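Protein UL16 (Human herpesvirus 5 strain ad169, PDB 2WY3) helps human cytomegalovirus evade host immunity by retaining KLRK1 (NKG2D) ligands such as ULBP1 and ULBP2 inside the cell, which inhibits activation of natural killer cells. Local coordinates at residues B[36-41]-B[112-117]; B[49-54]-B[63-68]; B[79-84]-B[100-105]; B[107-112]-B[130-135]. All coordinates share one frame; numbering follows the deposited sequence.

Interaction 1 (B[36-41]-B[112-117]); sequences SICYYE and YDCLRC. With NAG (2-acetamido-2-deoxy-beta-D-glucopyranose), chain I.
An inter-sheet disulfide, C38–C114, is the centre of this contact and pins together the two sheets of an immunoglobulin-like beta sandwich, the predicted extracellular part of a membrane glycoprotein. C114 turns SG beside its own backbone N (chi1 -69°), toward the facing strand. The two strands, nearly parallel and from different sheets, have axes 8.5 Å apart at closest; C38 SG to C114 SG is 2.0 Å in the conformer described. On one side of the bridge S36 OG lies 3.7 Å from C114 SG and shares a water with Y112 O. On the other side the Y40 ring reaches across to the facing strand: its OH donates to L115 O at 2.7 Å, from above the carbonyl plane and not along a lone pair, while that oxygen lies in the plane of the ring, at its edge. R116 runs past Y40 in the opposite direction with an extended chain, bringing R116 CD to 3.8 Å from Y40 CD1. Its guanidinium then holds one carbonyl with two nitrogens, R116 NH2 to E41 O at 2.9 Å and R116 NH1 to E41 O at 3.0 Å, with E41 O in the guanidinium plane. R116 NE is salt-bridged to E47, which helps to fix the guanidinium. The E41 carboxylate leads away to an N-acetylglucosamine methyl. Strand 34-41 pairs with 95-102 in its own sheet, whereas 110-118 lies between 49-55 and 121-131 in the other.

Interaction 2 (B[49-54]-B[63-68]); sequences IGVAFT and DLWLYQ
W65 turns its indole between its own backbone N and carbonyl carbon (chi1 76°), which swings the ring over toward V51, and V51, with CG1 anti to its backbone N (chi1 -176°), presents CG2 to it. The two side chains lie side by side and point the same way. V51 CG2 comes within 3.5 Å of W65 NE1, and V51 CB within 3.8 Å of W65 CD1. The indole N-H itself is given to T100 OG1 of the opposing sheet, so one ring serves the apolar packing and a polar link between sheets. Next along the same face I49 and Y67 are likewise side by side, with I49 CG1 4.0 Å from Y67 CB, and at the far end D63 CB meets the F53 ring at its edge. On the reverse face L64 CD1 leans back over the partner strand to 3.5 Å from V51 O, and L66 CD2 lies against G50 CA. Between the two faces runs a regular antiparallel ladder: I49–Y67, V51–W65 and F53–D63 are hydrogen-bonded pairs, each with two backbone bonds, while G50–L66 and A52–L64 are non-hydrogen-bonded pairs. D63 OD1 also accepts from L64 N at 2.8 Å, met from above the carboxylate plane. This beta hairpin is flanked by 71-74 beyond strand 62-68 and by 110-118 beyond strand 49-55; V51, W65, I49 and Y67 face strand 95-102 of the other sheet.

Interaction 3 (B[79-84]-B[100-105]); sequences ITTNIL and TSRMVT
N82 and R102 form a non-hydrogen-bonded pair, L84 and S101 a hydrogen-bonded one, and the pairing slips by one residue between them. S101 O accepts from both I83 N (2.7 Å) and L84 N (3.1 Å), which arrive from the same face of its carbonyl plane, and L84 O takes S101 N in return. Beyond the slip, M103 N donates to T81 O at 2.9 Å. A type I turn from I79 to N82, closed by N82 N to I79 O, leads the chain into this pairing.

Two residues facing one is the classic beta bulge, here at the start of the hairpin formed by strands 82-89 and 95-102. At I83 the chain turns a corner and the I83 side chain is directed over S101, with I83 CB 3.6 Å from S101 OG.

N82 and R102 point to the other face, where they lie side by side, and R102 NE donates to N82 OD1 at 2.9 Å, almost in line with the amide C=O. A bend at chi3 (86°) carries the arginine head back over T81, whose OG1 is 3.3 Å from R102 NH2 and sits over one guanidinium face without a hydrogen bond. R102 also has a cation-pi contact with F53, and its NH1 bonds Y112 OH.

The apolar contacts lie at the surface. M103, bent at chi3, brings its methyl CE to 3.7 Å from T81 CA, and I83 CD1 is 4.3 Å from M103 CG. Strand 34-41 borders the hairpin on the far side of strand 95-102, where S101 touches I35.

Interaction 4 (B[107-112]-B[130-135]); sequences LTVGRY and VRLGSL
V109 and L132 cross at about a right angle, V109 CG1 meeting L132 CD2 at 3.6 Å. With chi1 -76° V109 keeps CG1 beside its own backbone N, and this branch also lies against the backbone at L132 N. V130 holds CG1 anti to its backbone N (chi1 170°), leaving CG2 for the Y112 ring: V130 CG2 is 3.7 Å from Y112 CE2. The tyrosine is held at its far end by its hydroxyl, which donates to T108 O at 2.7 Å in the carbonyl plane and on a lone pair. R131 starts out away from the partner strand, but a bend at chi2 (-69°) folds its head back, and R131 NH1 donates to V130 O at 3.1 Å from above the carbonyl plane. The strands themselves share one antiparallel hydrogen-bonded pair, G110–V130: G110 N reaches V130 O at 3.0 Å, and V130 N reaches G110 O at 2.8 Å. V130 O thus accepts from two donors, one from the backbone and one from a guanidinium, at the last rung of this hairpin before the chain leaves the sheet, and the positive charge nearby probably polarises that carbonyl.

In the fold
Following the chain from the N terminus, interaction 1 opens at 36-41 and closes only at 112-117, tying the two sheets of the sandwich together. Two hairpins form in series within that long loop: interaction 2 (49-54 with 63-68) in the larger sheet, then interaction 3 (79-84 with 100-105) in the smaller one. They meet across the core through W65 and T100. Interaction 4 starts at 107-112 before interaction 1 has closed and ends at 130-135, so these two cross and share Y112. That tyrosine stacks with F53 of interaction 2 and also meets R102 of interaction 3, linking all four contacts. A further bond, M103 O to T108 OG1, ties interaction 3 to interaction 4.

Interaction 1 (B[36-41]-B[112-117])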
# COMPACT_ATOMS: atom_id res chain seq x y z
N SER B 36 -8.81 2.24 -2.81
CA SER B 36 -8.93 0.99 -3.53
C SER B 36 -7.53 0.55 -3.95
O SER B 36 -6.77 1.35 -4.51
CB SER B 36 -9.82 1.21 -4.76
OG SER B 36 -9.50 0.35 -5.83
N ILE B 37 -7.19 -0.69 -3.63
CA ILE B 37 -5.89 -1.25 -3.99
C ILE B 37 -6.12 -2.60 -4.66
O ILE B 37 -6.37 -3.60 -3.98
CB ILE B 37 -4.99 -1.43 -2.75
CG1 ILE B 37 -4.90 -0.11 -1.97
CG2 ILE B 37 -3.61 -1.93 -3.18
CD1 ILE B 37 -4.26 -0.22 -0.57
N CYS B 38 -6.06 -2.64 -5.98
CA CYS B 38 -6.39 -3.85 -6.71
C CYS B 38 -5.17 -4.65 -7.14
O CYS B 38 -4.17 -4.09 -7.57
CB CYS B 38 -7.27 -3.49 -7.88
SG CYS B 38 -8.86 -2.87 -7.25
N TYR B 39 -5.29 -5.97 -7.03
CA TYR B 39 -4.18 -6.89 -7.10
C TYR B 39 -4.21 -7.68 -8.40
O TYR B 39 -5.13 -8.46 -8.64
CB TYR B 39 -4.38 -7.83 -5.90
CG TYR B 39 -3.26 -8.75 -5.51
CD1 TYR B 39 -2.51 -8.51 -4.37
CD2 TYR B 39 -3.01 -9.91 -6.23
CE1 TYR B 39 -1.51 -9.37 -3.97
CE2 TYR B 39 -2.00 -10.79 -5.83
CZ TYR B 39 -1.26 -10.51 -4.70
OH TYR B 39 -0.27 -11.38 -4.30
N TYR B 40 -3.20 -7.47 -9.24
CA TYR B 40 -3.14 -8.10 -10.57
C TYR B 40 -1.90 -8.98 -10.69
O TYR B 40 -0.78 -8.47 -10.65
CB TYR B 40 -3.03 -7.04 -11.66
CG TYR B 40 -4.26 -6.19 -11.91
CD1 TYR B 40 -5.10 -6.45 -13.00
CD2 TYR B 40 -4.56 -5.12 -11.08
CE1 TYR B 40 -6.21 -5.66 -13.24
CE2 TYR B 40 -5.67 -4.33 -11.31
CZ TYR B 40 -6.50 -4.61 -12.38
OH TYR B 40 -7.60 -3.81 -12.60
N GLU B 41 -2.08 -10.28 -10.87
CA GLU B 41 -0.94 -11.15 -11.12
C GLU B 41 -0.63 -11.25 -12.61
O GLU B 41 -1.54 -11.19 -13.44
CB GLU B 41 -1.24 -12.55 -10.56
CG GLU B 41 -1.52 -12.50 -9.07
CD GLU B 41 -1.89 -13.84 -8.46
OE1 GLU B 41 -2.95 -14.39 -8.83
OE2 GLU B 41 -1.13 -14.32 -7.60
N TYR B 112 -16.24 1.81 -7.49
CA TYR B 112 -14.95 1.73 -8.18
C TYR B 112 -14.71 0.28 -8.57
O TYR B 112 -14.60 -0.58 -7.70
CB TYR B 112 -13.80 2.24 -7.27
CG TYR B 112 -13.91 3.74 -7.02
CD1 TYR B 112 -13.15 4.65 -7.76
CD2 TYR B 112 -14.79 4.24 -6.06
CE1 TYR B 112 -13.26 6.02 -7.54
CE2 TYR B 112 -14.90 5.63 -5.84
CZ TYR B 112 -14.14 6.50 -6.59
OH TYR B 112 -14.26 7.86 -6.38
N ASP B 113 -14.64 0.02 -9.87
CA ASP B 113 -14.51 -1.34 -10.40
C ASP B 113 -13.13 -1.51 -11.02
O ASP B 113 -12.80 -0.84 -12.00
CB ASP B 113 -15.57 -1.61 -11.48
CG ASP B 113 -16.99 -1.73 -10.91
OD1 ASP B 113 -17.14 -2.30 -9.81
OD2 ASP B 113 -17.95 -1.24 -11.54
N CYS B 114 -12.32 -2.39 -10.45
CA CYS B 114 -11.01 -2.71 -11.03
C CYS B 114 -11.19 -3.73 -12.13
O CYS B 114 -11.69 -4.83 -11.89
CB CYS B 114 -10.06 -3.24 -9.97
SG CYS B 114 -9.61 -1.89 -8.83
N LEU B 115 -10.76 -3.36 -13.33
CA LEU B 115 -11.13 -4.07 -14.55
C LEU B 115 -9.99 -4.88 -15.09
O LEU B 115 -8.84 -4.49 -14.94
CB LEU B 115 -11.51 -3.06 -15.64
CG LEU B 115 -12.60 -2.03 -15.30
CD1 LEU B 115 -12.87 -1.16 -16.54
CD2 LEU B 115 -13.86 -2.74 -14.85
N ARG B 116 -10.33 -6.00 -15.72
CA ARG B 116 -9.37 -6.79 -16.49
C ARG B 116 -10.09 -7.54 -17.59
O ARG B 116 -11.21 -8.00 -17.39
CB ARG B 116 -8.65 -7.81 -15.61
CG ARG B 116 -7.33 -8.31 -16.23
CD ARG B 116 -6.52 -9.18 -15.27
NE ARG B 116 -5.15 -9.33 -15.79
CZ ARG B 116 -4.15 -9.89 -15.13
NH1 ARG B 116 -4.35 -10.36 -13.90
NH2 ARG B 116 -2.96 -9.97 -15.69
N CYS B 117 -9.41 -7.72 -18.71
CA CYS B 117 -9.95 -8.50 -19.81
C CYS B 117 -9.47 -9.95 -19.72
O CYS B 117 -8.28 -10.20 -19.63
CB CYS B 117 -9.52 -7.87 -21.13
SG CYS B 117 -10.24 -8.63 -22.60
C1 NAG I . 2.61 -16.11 -13.40
C2 NAG I . 1.72 -17.18 -12.78
C3 NAG I . 2.52 -18.28 -12.11
C4 NAG I . 3.65 -18.76 -13.00
C5 NAG I . 4.48 -17.57 -13.49
C6 NAG I . 5.61 -18.03 -14.40
C7 NAG I . -0.47 -16.67 -11.86
C8 NAG I . -1.21 -16.43 -10.58
N2 NAG I . 0.85 -16.55 -11.80
O3 NAG I . 1.67 -19.37 -11.80
O4 NAG I . 4.48 -19.65 -12.29
O5 NAG I . 3.66 -16.66 -14.18
O6 NAG I . 5.06 -18.51 -15.61
O7 NAG I . -1.08 -16.94 -12.90
O HOH W 1 -12.00 -1.31 -6.52

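Interaction 2 (B[49-54]-B[63-68])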
# COMPACT_ATOMS: atom_id res chain seq x y z
N ILE B 49 -5.01 -2.34 -18.18
CA ILE B 49 -5.89 -2.56 -17.04
C ILE B 49 -6.35 -1.20 -16.52
O ILE B 49 -5.86 -0.16 -16.97
CB ILE B 49 -5.17 -3.38 -15.95
CG1 ILE B 49 -3.85 -2.71 -15.54
CG2 ILE B 49 -4.90 -4.79 -16.45
CD1 ILE B 49 -3.18 -3.39 -14.35
N GLY B 50 -7.30 -1.16 -15.60
CA GLY B 50 -7.75 0.13 -15.13
C GLY B 50 -8.89 0.09 -14.15
O GLY B 50 -9.32 -0.99 -13.73
N VAL B 51 -9.41 1.27 -13.84
CA VAL B 51 -10.43 1.40 -12.81
C VAL B 51 -11.56 2.30 -13.32
O VAL B 51 -11.30 3.41 -13.77
CB VAL B 51 -9.85 2.03 -11.52
CG1 VAL B 51 -10.90 2.06 -10.44
CG2 VAL B 51 -8.62 1.24 -11.05
N ALA B 52 -12.79 1.80 -13.25
CA ALA B 52 -13.97 2.58 -13.61
C ALA B 52 -14.61 3.14 -12.35
O ALA B 52 -14.72 2.44 -11.34
CB ALA B 52 -14.98 1.69 -14.36
N PHE B 53 -15.05 4.39 -12.41
CA PHE B 53 -15.75 5.03 -11.31
C PHE B 53 -17.17 5.43 -11.73
O PHE B 53 -17.34 6.28 -12.62
CB PHE B 53 -14.99 6.29 -10.84
CG PHE B 53 -15.81 7.19 -9.94
CD1 PHE B 53 -16.47 6.69 -8.83
CD2 PHE B 53 -15.92 8.55 -10.21
CE1 PHE B 53 -17.23 7.50 -8.00
CE2 PHE B 53 -16.67 9.39 -9.38
CZ PHE B 53 -17.33 8.86 -8.28
N THR B 54 -18.17 4.84 -11.10
CA THR B 54 -19.57 5.18 -11.41
C THR B 54 -20.12 6.01 -10.25
O THR B 54 -20.14 5.56 -9.11
CB THR B 54 -20.41 3.89 -11.60
OG1 THR B 54 -19.89 3.11 -12.70
CG2 THR B 54 -21.87 4.23 -11.88
N ASP B 63 -16.41 7.50 -14.91
CA ASP B 63 -15.06 7.95 -15.24
C ASP B 63 -14.15 6.73 -15.30
O ASP B 63 -14.53 5.63 -14.92
CB ASP B 63 -14.56 8.94 -14.18
CG ASP B 63 -13.51 9.91 -14.74
OD1 ASP B 63 -13.10 9.75 -15.91
OD2 ASP B 63 -13.12 10.84 -14.01
N LEU B 64 -12.93 6.93 -15.78
CA LEU B 64 -12.05 5.80 -16.03
C LEU B 64 -10.60 6.25 -15.98
O LEU B 64 -10.27 7.30 -16.53
CB LEU B 64 -12.34 5.25 -17.43
CG LEU B 64 -11.53 4.04 -17.91
CD1 LEU B 64 -11.96 2.79 -17.14
CD2 LEU B 64 -11.72 3.83 -19.43
N TRP B 65 -9.74 5.47 -15.34
CA TRP B 65 -8.31 5.65 -15.55
C TRP B 65 -7.69 4.33 -15.98
O TRP B 65 -8.18 3.27 -15.60
CB TRP B 65 -7.60 6.29 -14.34
CG TRP B 65 -7.31 5.46 -13.08
CD1 TRP B 65 -8.11 5.34 -11.97
CD2 TRP B 65 -6.09 4.75 -12.78
NE1 TRP B 65 -7.46 4.57 -11.01
CE2 TRP B 65 -6.23 4.20 -11.49
CE3 TRP B 65 -4.90 4.52 -13.49
CZ2 TRP B 65 -5.23 3.42 -10.88
CZ3 TRP B 65 -3.90 3.74 -12.89
CH2 TRP B 65 -4.08 3.20 -11.60
N LEU B 66 -6.64 4.41 -16.79
CA LEU B 66 -6.07 3.23 -17.44
C LEU B 66 -4.55 3.17 -17.28
O LEU B 66 -3.88 4.19 -17.23
CB LEU B 66 -6.41 3.21 -18.94
CG LEU B 66 -7.89 3.14 -19.32
CD1 LEU B 66 -8.05 3.28 -20.82
CD2 LEU B 66 -8.52 1.84 -18.80
N TYR B 67 -4.03 1.94 -17.23
CA TYR B 67 -2.62 1.67 -16.95
C TYR B 67 -2.11 0.65 -17.96
O TYR B 67 -2.81 -0.31 -18.30
CB TYR B 67 -2.52 1.10 -15.54
CG TYR B 67 -1.16 1.13 -14.89
CD1 TYR B 67 -0.46 -0.05 -14.63
CD2 TYR B 67 -0.59 2.34 -14.49
CE1 TYR B 67 0.79 -0.01 -14.01
CE2 TYR B 67 0.63 2.38 -13.87
CZ TYR B 67 1.31 1.20 -13.63
OH TYR B 67 2.54 1.25 -13.02
N GLN B 68 -0.90 0.88 -18.48
CA GLN B 68 -0.29 -0.04 -19.45
C GLN B 68 1.22 0.10 -19.40
O GLN B 68 1.74 1.22 -19.43
CB GLN B 68 -0.79 0.26 -20.87
CG GLN B 68 -0.32 -0.74 -21.95
CD GLN B 68 -0.63 -0.26 -23.37
OE1 GLN B 68 -0.72 0.95 -23.61
NE2 GLN B 68 -0.79 -1.20 -24.31

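Interaction 3 (B[79-84]-B[100-105])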
# COMPACT_ATOMS: atom_id res chain seq x y z
N ILE B 79 -9.12 15.09 -11.71
CA ILE B 79 -8.09 14.58 -10.80
C ILE B 79 -7.91 15.41 -9.54
O ILE B 79 -7.03 15.12 -8.73
CB ILE B 79 -6.73 14.43 -11.50
CG1 ILE B 79 -6.19 15.80 -11.93
CG2 ILE B 79 -6.86 13.49 -12.69
CD1 ILE B 79 -4.81 15.72 -12.57
N THR B 80 -8.75 16.43 -9.35
CA THR B 80 -8.56 17.36 -8.23
C THR B 80 -8.70 16.70 -6.86
O THR B 80 -8.11 17.16 -5.88
CB THR B 80 -9.50 18.59 -8.32
OG1 THR B 80 -10.86 18.16 -8.38
CG2 THR B 80 -9.18 19.40 -9.56
N THR B 81 -9.49 15.63 -6.79
CA THR B 81 -9.68 14.91 -5.53
C THR B 81 -8.70 13.75 -5.36
O THR B 81 -8.72 13.07 -4.32
CB THR B 81 -11.10 14.33 -5.43
OG1 THR B 81 -11.29 13.39 -6.49
CG2 THR B 81 -12.13 15.44 -5.53
N ASN B 82 -7.86 13.51 -6.36
CA ASN B 82 -6.93 12.38 -6.30
C ASN B 82 -5.77 12.58 -5.32
O ASN B 82 -5.10 13.60 -5.35
CB ASN B 82 -6.30 12.11 -7.68
CG ASN B 82 -7.25 11.42 -8.64
OD1 ASN B 82 -8.39 11.09 -8.30
ND2 ASN B 82 -6.78 11.22 -9.86
N ILE B 83 -5.54 11.58 -4.48
CA ILE B 83 -4.36 11.54 -3.61
C ILE B 83 -3.33 10.62 -4.26
O ILE B 83 -2.12 10.91 -4.27
CB ILE B 83 -4.74 10.98 -2.22
CG1 ILE B 83 -5.70 11.95 -1.52
CG2 ILE B 83 -3.48 10.72 -1.37
CD1 ILE B 83 -6.44 11.37 -0.34
N LEU B 84 -3.82 9.52 -4.80
CA LEU B 84 -2.99 8.57 -5.54
C LEU B 84 -3.83 7.92 -6.63
O LEU B 84 -4.97 7.49 -6.39
CB LEU B 84 -2.45 7.50 -4.61
CG LEU B 84 -1.50 6.44 -5.20
CD1 LEU B 84 -0.32 7.08 -5.93
CD2 LEU B 84 -1.00 5.54 -4.07
N THR B 100 -6.00 3.57 -6.07
CA THR B 100 -6.87 4.73 -6.25
C THR B 100 -7.25 5.25 -4.87
O THR B 100 -8.03 4.63 -4.15
CB THR B 100 -8.16 4.36 -7.02
OG1 THR B 100 -7.81 3.69 -8.24
CG2 THR B 100 -8.98 5.62 -7.32
N SER B 101 -6.68 6.39 -4.49
CA SER B 101 -7.00 7.03 -3.22
C SER B 101 -7.47 8.45 -3.51
O SER B 101 -6.82 9.19 -4.24
CB SER B 101 -5.76 7.06 -2.31
OG SER B 101 -6.01 7.76 -1.11
N ARG B 102 -8.62 8.82 -2.95
CA ARG B 102 -9.20 10.12 -3.22
C ARG B 102 -9.83 10.67 -1.97
O ARG B 102 -10.22 9.90 -1.08
CB ARG B 102 -10.31 9.99 -4.29
CG ARG B 102 -9.97 9.07 -5.44
CD ARG B 102 -11.11 9.06 -6.46
NE ARG B 102 -10.98 10.15 -7.43
CZ ARG B 102 -11.91 10.48 -8.32
NH1 ARG B 102 -13.07 9.83 -8.36
NH2 ARG B 102 -11.68 11.47 -9.17
N MET B 103 -9.96 11.99 -1.91
CA MET B 103 -10.77 12.62 -0.88
C MET B 103 -12.22 12.17 -1.09
O MET B 103 -12.68 12.07 -2.22
CB MET B 103 -10.67 14.14 -0.96
CG MET B 103 -9.24 14.64 -0.76
SD MET B 103 -9.13 16.44 -0.78
CE MET B 103 -9.79 16.81 -2.39
N VAL B 104 -12.91 11.90 0.01
CA VAL B 104 -14.30 11.46 -0.05
C VAL B 104 -15.24 12.67 0.01
O VAL B 104 -15.25 13.42 0.99
CB VAL B 104 -14.63 10.47 1.08
CG1 VAL B 104 -16.10 10.05 1.01
CG2 VAL B 104 -13.73 9.24 0.98
N THR B 105 -15.99 12.87 -1.06
CA THR B 105 -16.89 14.00 -1.17
C THR B 105 -18.15 13.56 -1.90
O THR B 105 -18.22 12.45 -2.43
CB THR B 105 -16.27 15.13 -2.02
OG1 THR B 105 -16.22 14.72 -3.39
CG2 THR B 105 -14.86 15.47 -1.53

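Interaction 4 (B[107-112]-B[130-135])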
# COMPACT_ATOMS: atom_id res chain seq x y z
N LEU B 107 -18.82 14.16 -4.67
CA LEU B 107 -18.47 13.92 -6.08
C LEU B 107 -17.60 12.69 -6.29
O LEU B 107 -17.29 12.33 -7.42
CB LEU B 107 -17.79 15.18 -6.68
CG LEU B 107 -18.71 16.39 -6.78
CD1 LEU B 107 -17.97 17.60 -7.37
CD2 LEU B 107 -19.94 16.05 -7.64
N THR B 108 -17.18 12.04 -5.21
CA THR B 108 -16.36 10.83 -5.37
C THR B 108 -17.02 9.59 -4.77
O THR B 108 -16.46 8.49 -4.86
CB THR B 108 -14.94 10.99 -4.77
OG1 THR B 108 -15.03 11.26 -3.36
CG2 THR B 108 -14.18 12.14 -5.47
N VAL B 109 -18.18 9.75 -4.13
CA VAL B 109 -18.94 8.59 -3.66
C VAL B 109 -19.47 7.81 -4.87
O VAL B 109 -19.78 8.38 -5.92
CB VAL B 109 -20.13 8.99 -2.73
CG1 VAL B 109 -19.61 9.37 -1.33
CG2 VAL B 109 -20.96 10.11 -3.35
N GLY B 110 -19.54 6.49 -4.73
CA GLY B 110 -19.99 5.67 -5.84
C GLY B 110 -19.31 4.31 -5.84
O GLY B 110 -19.07 3.74 -4.78
N ARG B 111 -19.05 3.80 -7.04
CA ARG B 111 -18.58 2.41 -7.21
C ARG B 111 -17.30 2.42 -8.02
O ARG B 111 -17.28 2.99 -9.12
CB ARG B 111 -19.66 1.64 -7.98
CG ARG B 111 -19.54 0.11 -7.96
CD ARG B 111 -20.66 -0.52 -8.80
NE ARG B 111 -20.30 -0.55 -10.21
CZ ARG B 111 -21.05 -0.08 -11.19
NH1 ARG B 111 -22.25 0.46 -10.94
NH2 ARG B 111 -20.61 -0.16 -12.44
N TYR B 112 -16.24 1.81 -7.49
CA TYR B 112 -14.95 1.73 -8.18
C TYR B 112 -14.71 0.28 -8.57
O TYR B 112 -14.60 -0.58 -7.70
CB TYR B 112 -13.80 2.24 -7.27
CG TYR B 112 -13.91 3.74 -7.02
CD1 TYR B 112 -13.15 4.65 -7.76
CD2 TYR B 112 -14.79 4.24 -6.06
CE1 TYR B 112 -13.26 6.02 -7.54
CE2 TYR B 112 -14.90 5.63 -5.84
CZ TYR B 112 -14.14 6.50 -6.59
OH TYR B 112 -14.26 7.86 -6.38
N VAL B 130 -18.00 3.39 -2.18
CA VAL B 130 -17.55 4.47 -1.31
C VAL B 130 -18.74 5.33 -0.92
O VAL B 130 -19.52 5.76 -1.78
CB VAL B 130 -16.51 5.34 -2.03
CG1 VAL B 130 -16.20 6.61 -1.22
CG2 VAL B 130 -15.24 4.51 -2.31
N ARG B 131 -18.90 5.57 0.38
CA ARG B 131 -20.01 6.35 0.91
C ARG B 131 -19.46 7.42 1.84
O ARG B 131 -18.36 7.28 2.33
CB ARG B 131 -20.96 5.43 1.68
CG ARG B 131 -21.59 4.36 0.80
CD ARG B 131 -22.57 5.04 -0.17
NE ARG B 131 -23.32 4.05 -0.96
CZ ARG B 131 -23.02 3.69 -2.20
NH1 ARG B 131 -21.96 4.21 -2.83
NH2 ARG B 131 -23.77 2.78 -2.81
N LEU B 132 -20.23 8.48 2.07
CA LEU B 132 -19.81 9.49 3.03
C LEU B 132 -19.81 8.87 4.42
O LEU B 132 -20.45 7.85 4.66
CB LEU B 132 -20.76 10.68 2.99
CG LEU B 132 -20.89 11.42 1.65
CD1 LEU B 132 -21.88 12.58 1.79
CD2 LEU B 132 -19.54 11.94 1.19
N GLY B 133 -19.07 9.49 5.34
CA GLY B 133 -19.10 9.05 6.73
C GLY B 133 -17.87 9.46 7.50
O GLY B 133 -16.92 10.02 6.95
N SER B 134 -17.88 9.17 8.80
CA SER B 134 -16.76 9.52 9.66
C SER B 134 -15.69 8.44 9.63
O SER B 134 -15.96 7.28 9.93
CB SER B 134 -17.24 9.74 11.09
OG SER B 134 -16.13 9.87 11.98
N LEU B 135 -14.48 8.84 9.26
CA LEU B 135 -13.33 7.95 9.30
C LEU B 135 -13.07 7.53 10.74
O LEU B 135 -12.88 6.34 11.04
CB LEU B 135 -12.10 8.64 8.71
CG LEU B 135 -10.99 7.73 8.20
CD1 LEU B 135 -11.58 6.61 7.37
CD2 LEU B 135 -9.99 8.53 7.38